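Long-range contact in hemoglobin-like protein (Methylacidiphilum infernorum, PDB 4NK2), which binds heme b and, as a group II truncated hemoglobin, probably binds and carries oxygen: residues I129-R134 with R168-R173. Sequence-based numbering, arbitrary orientation.
With HEM (protoporphyrin IX containing Fe), chain C.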
loop_
_atom_site.group_PDB
_atom_site.type_symbol
_atom_site.label_atom_id
_atom_site.label_comp_id
_atom_site.label_asym_id
_atom_site.label_seq_id
_atom_site.Cartn_x
_atom_site.Cartn_y
_atom_site.Cartn_z
ATOM N N ILE A 129 0.568 2.889 7.676
ATOM C CA ILE A 129 0.732 1.626 8.395
ATOM C C ILE A 129 1.413 0.635 7.473
ATOM O O ILE A 129 0.806 0.187 6.489
ATOM C CB ILE A 129 -0.630 1.053 8.837
ATOM C CG1 ILE A 129 -1.322 2.017 9.819
ATOM C CG2 ILE A 129 -0.429 -0.363 9.482
ATOM C CD1 ILE A 129 -2.806 1.717 10.081
ATOM N N ASP A 130 2.658 0.291 7.757
ATOM C CA ASP A 130 3.356 -0.728 6.992
ATOM C C ASP A 130 3.344 -2.072 7.700
ATOM O O ASP A 130 2.736 -2.201 8.739
ATOM C CB ASP A 130 4.778 -0.294 6.640
ATOM C CG ASP A 130 5.657 -0.101 7.846
ATOM O OD1 ASP A 130 5.311 -0.554 8.937
ATOM O OD2 ASP A 130 6.718 0.508 7.689
ATOM N N GLU A 131 4.015 -3.065 7.131
ATOM C CA GLU A 131 3.945 -4.431 7.634
ATOM C C GLU A 131 4.481 -4.517 9.057
ATOM O O GLU A 131 3.863 -5.143 9.919
ATOM C CB GLU A 131 4.696 -5.390 6.707
ATOM C CG GLU A 131 4.216 -5.350 5.263
ATOM C CD GLU A 131 4.911 -4.263 4.451
ATOM O OE1 GLU A 131 5.606 -3.401 5.045
ATOM O OE2 GLU A 131 4.771 -4.281 3.207
ATOM N N LYS A 132 5.596 -3.847 9.311
ATOM C CA LYS A 132 6.223 -3.828 10.623
ATOM C C LYS A 132 5.362 -3.156 11.686
ATOM O O LYS A 132 5.304 -3.616 12.810
ATOM C CB LYS A 132 7.578 -3.144 10.550
ATOM C CG LYS A 132 8.365 -3.179 11.824
ATOM C CD LYS A 132 8.790 -4.578 12.164
ATOM C CE LYS A 132 9.959 -4.588 13.124
ATOM N NZ LYS A 132 10.212 -5.934 13.692
ATOM N N ALA A 133 4.711 -2.062 11.323
ATOM C CA ALA A 133 3.754 -1.396 12.212
ATOM C C ALA A 133 2.667 -2.353 12.698
ATOM O O ALA A 133 2.302 -2.348 13.880
ATOM C CB ALA A 133 3.128 -0.215 11.508
ATOM N N ARG A 134 2.125 -3.158 11.789
ATOM C CA ARG A 134 1.128 -4.149 12.191
ATOM C C ARG A 134 1.727 -5.175 13.145
ATOM O O ARG A 134 1.078 -5.564 14.123
ATOM C CB ARG A 134 0.521 -4.871 10.982
ATOM C CG ARG A 134 -0.088 -6.228 11.372
ATOM C CD ARG A 134 -0.797 -6.919 10.205
ATOM N NE ARG A 134 -1.304 -8.232 10.590
ATOM C CZ ARG A 134 -0.629 -9.374 10.461
ATOM N NH1 ARG A 134 0.589 -9.381 9.928
ATOM N NH2 ARG A 134 -1.180 -10.517 10.854
ATOM N N ARG A 168 -5.841 -5.968 7.009
ATOM C CA ARG A 168 -6.550 -5.037 6.132
ATOM C C ARG A 168 -6.310 -3.582 6.471
ATOM O O ARG A 168 -6.769 -2.693 5.749
ATOM C CB ARG A 168 -8.049 -5.308 6.197
ATOM C CG ARG A 168 -8.366 -6.773 6.149
ATOM C CD ARG A 168 -9.828 -7.020 5.871
ATOM N NE ARG A 168 -10.030 -8.430 5.556
ATOM C CZ ARG A 168 -11.044 -8.900 4.842
ATOM N NH1 ARG A 168 -11.958 -8.067 4.363
ATOM N NH2 ARG A 168 -11.130 -10.199 4.604
ATOM N N MET A 169 -5.610 -3.315 7.569
ATOM C CA MET A 169 -5.278 -1.918 7.876
ATOM C C MET A 169 -3.993 -1.481 7.169
ATOM O O MET A 169 -3.705 -0.282 7.071
ATOM C CB MET A 169 -5.128 -1.730 9.379
ATOM C CG MET A 169 -6.327 -2.255 10.178
ATOM S SD MET A 169 -7.868 -1.562 9.538
ATOM C CE MET A 169 -8.846 -3.026 9.845
ATOM N N ILE A 170 -3.210 -2.449 6.691
ATOM C CA ILE A 170 -1.898 -2.133 6.115
ATOM C C ILE A 170 -2.102 -1.336 4.828
ATOM O O ILE A 170 -2.777 -1.802 3.897
ATOM C CB ILE A 170 -1.075 -3.396 5.775
ATOM C CG1 ILE A 170 -0.694 -4.157 7.055
ATOM C CG2 ILE A 170 0.183 -3.001 4.993
ATOM C CD1 ILE A 170 0.006 -5.486 6.784
ATOM N N ASN A 171 -1.528 -0.143 4.774
ATOM C CA ASN A 171 -1.708 0.714 3.601
ATOM C C ASN A 171 -0.397 1.202 2.986
ATOM O O ASN A 171 -0.396 1.912 1.963
ATOM C CB ASN A 171 -2.627 1.891 3.937
ATOM C CG ASN A 171 -2.111 2.720 5.089
ATOM O OD1 ASN A 171 -0.901 2.964 5.197
ATOM N ND2 ASN A 171 -3.020 3.163 5.965
ATOM N N ARG A 172 0.718 0.809 3.598
ATOM C CA ARG A 172 2.043 1.096 3.043
ATOM C C ARG A 172 2.789 -0.218 2.874
ATOM O O ARG A 172 3.041 -0.939 3.855
ATOM C CB ARG A 172 2.821 2.027 3.966
ATOM C CG ARG A 172 4.262 2.328 3.497
ATOM C CD ARG A 172 4.281 3.127 2.187
ATOM N NE ARG A 172 5.494 3.933 2.015
ATOM C CZ ARG A 172 6.569 3.543 1.335
ATOM N NH1 ARG A 172 6.600 2.345 0.750
ATOM N NH2 ARG A 172 7.609 4.361 1.229
ATOM N N ARG A 173 3.123 -0.557 1.634
ATOM C CA ARG A 173 3.850 -1.804 1.380
ATOM C C ARG A 173 5.339 -1.500 1.228
ATOM O O ARG A 173 5.709 -0.470 0.654
ATOM C CB ARG A 173 3.287 -2.509 0.148
ATOM C CG ARG A 173 1.939 -3.146 0.397
ATOM C CD ARG A 173 2.128 -4.406 1.261
ATOM N NE ARG A 173 2.393 -5.580 0.430
ATOM C CZ ARG A 173 3.083 -6.646 0.827
ATOM N NH1 ARG A 173 3.618 -6.689 2.046
ATOM N NH2 ARG A 173 3.252 -7.664 -0.004
HETATM C CHA HEM C . -7.670 4.557 15.106
HETATM C CHB HEM C . -3.199 2.796 14.556
HETATM C CHC HEM C . -5.087 -1.582 13.521
HETATM C CHD HEM C . -9.094 -0.046 15.835
HETATM C C1A HEM C . -6.306 4.512 14.961
HETATM C C2A HEM C . -5.389 5.648 14.902
HETATM C C3A HEM C . -4.150 5.135 14.750
HETATM C C4A HEM C . -4.247 3.682 14.703
HETATM C CMA HEM C . -2.812 5.902 14.651
HETATM C CAA HEM C . -5.793 7.149 14.991
HETATM C CBA HEM C . -5.916 7.676 13.546
HETATM C CGA HEM C . -6.349 9.131 13.391
HETATM O O1A HEM C . -5.731 9.863 12.567
HETATM O O2A HEM C . -7.314 9.591 14.061
HETATM C C1B HEM C . -3.291 1.480 14.129
HETATM C C2B HEM C . -2.217 0.649 13.608
HETATM C C3B HEM C . -2.735 -0.560 13.321
HETATM C C4B HEM C . -4.157 -0.553 13.649
HETATM C CMB HEM C . -0.739 1.054 13.430
HETATM C CAB HEM C . -1.929 -1.738 12.741
HETATM C CBB HEM C . -2.575 -2.781 12.208
HETATM C C1C HEM C . -6.340 -1.581 14.106
HETATM C C2C HEM C . -7.264 -2.700 14.237
HETATM C C3C HEM C . -8.371 -2.260 14.869
HETATM C C4C HEM C . -8.188 -0.854 15.176
HETATM C CMC HEM C . -7.017 -4.131 13.710
HETATM C CAC HEM C . -9.633 -3.065 15.258
HETATM C CBC HEM C . -9.615 -4.403 15.339
HETATM C C1D HEM C . -9.166 1.325 15.749
HETATM C C2D HEM C . -10.342 2.148 15.991
HETATM C C3D HEM C . -9.877 3.580 15.771
HETATM C C4D HEM C . -8.482 3.488 15.408
HETATM C CMD HEM C . -11.767 1.707 16.407
HETATM C CAD HEM C . -10.743 4.855 15.878
HETATM C CBD HEM C . -11.480 5.004 14.544
HETATM C CGD HEM C . -12.330 6.251 14.633
HETATM O O1D HEM C . -11.754 7.365 14.608
HETATM O O2D HEM C . -13.579 6.127 14.741
HETATM N NA HEM C . -5.577 3.344 14.841
HETATM N NB HEM C . -4.441 0.705 14.137
HETATM N NC HEM C . -6.950 -0.485 14.700
HETATM N ND HEM C . -8.105 2.150 15.412
HETATM FE FE HEM C . -6.292 1.419 14.682
#
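Ile129 and Asn171 join the start of helix 131-147 to the loop that follows helix 155-165, beside the heme of this truncated globin fold, a worked example of how backbone hydrogen bonds can set the position of a side chain that lines a cofactor pocket. The amide of Ile129 donates to Asn171 OD1 (N to OD1 2.9 Å) in an almost straight bond, while Ile129 O accepts from two successive amides, Asn171 N in the carbonyl plane and Arg172 N above it. Asn171 ND2 in turn donates to Val127 O, which fixes the rotation of the amide group. From this polar clasp the side chain of Ile129 reaches the porphyrin. Its CB rests near Met169 O; CG2 approaches the heme vinyl carbon CAB; CG1, anti to the carbonyl carbon (chi1 -63°), passes the methyl CMB; and CD1 ends between Met169 O and pyrrole carbon C2B, 3.7 Å from C2B. Met169 lies alongside, its CG 3.6 Å from the heme meso carbon CHC, and also touches His124, the axial ligand of the iron. Farther along, Ile170 CD1 packs against the aliphatic CD of Arg134 (3.8 Å). Asp130 N-caps the helix, its OD1 accepting from Ala133 N. Glu131 bends at chi2 (86°) to carry its carboxylate to Arg173, and also bonds Thr174 through OE1. Arg173 NE also forms a salt bridge with Asp41, and NH2 bonds Glu177 O. A glutamine at Glu131 would probably weaken the hold on Arg173, leaving its NH1 without this carboxylate charge. Arg173 NH1 meets the anti lone pair of Glu131 OE2 at 2.9 Å, with that oxygen tilted 33° out of the guanidinium plane.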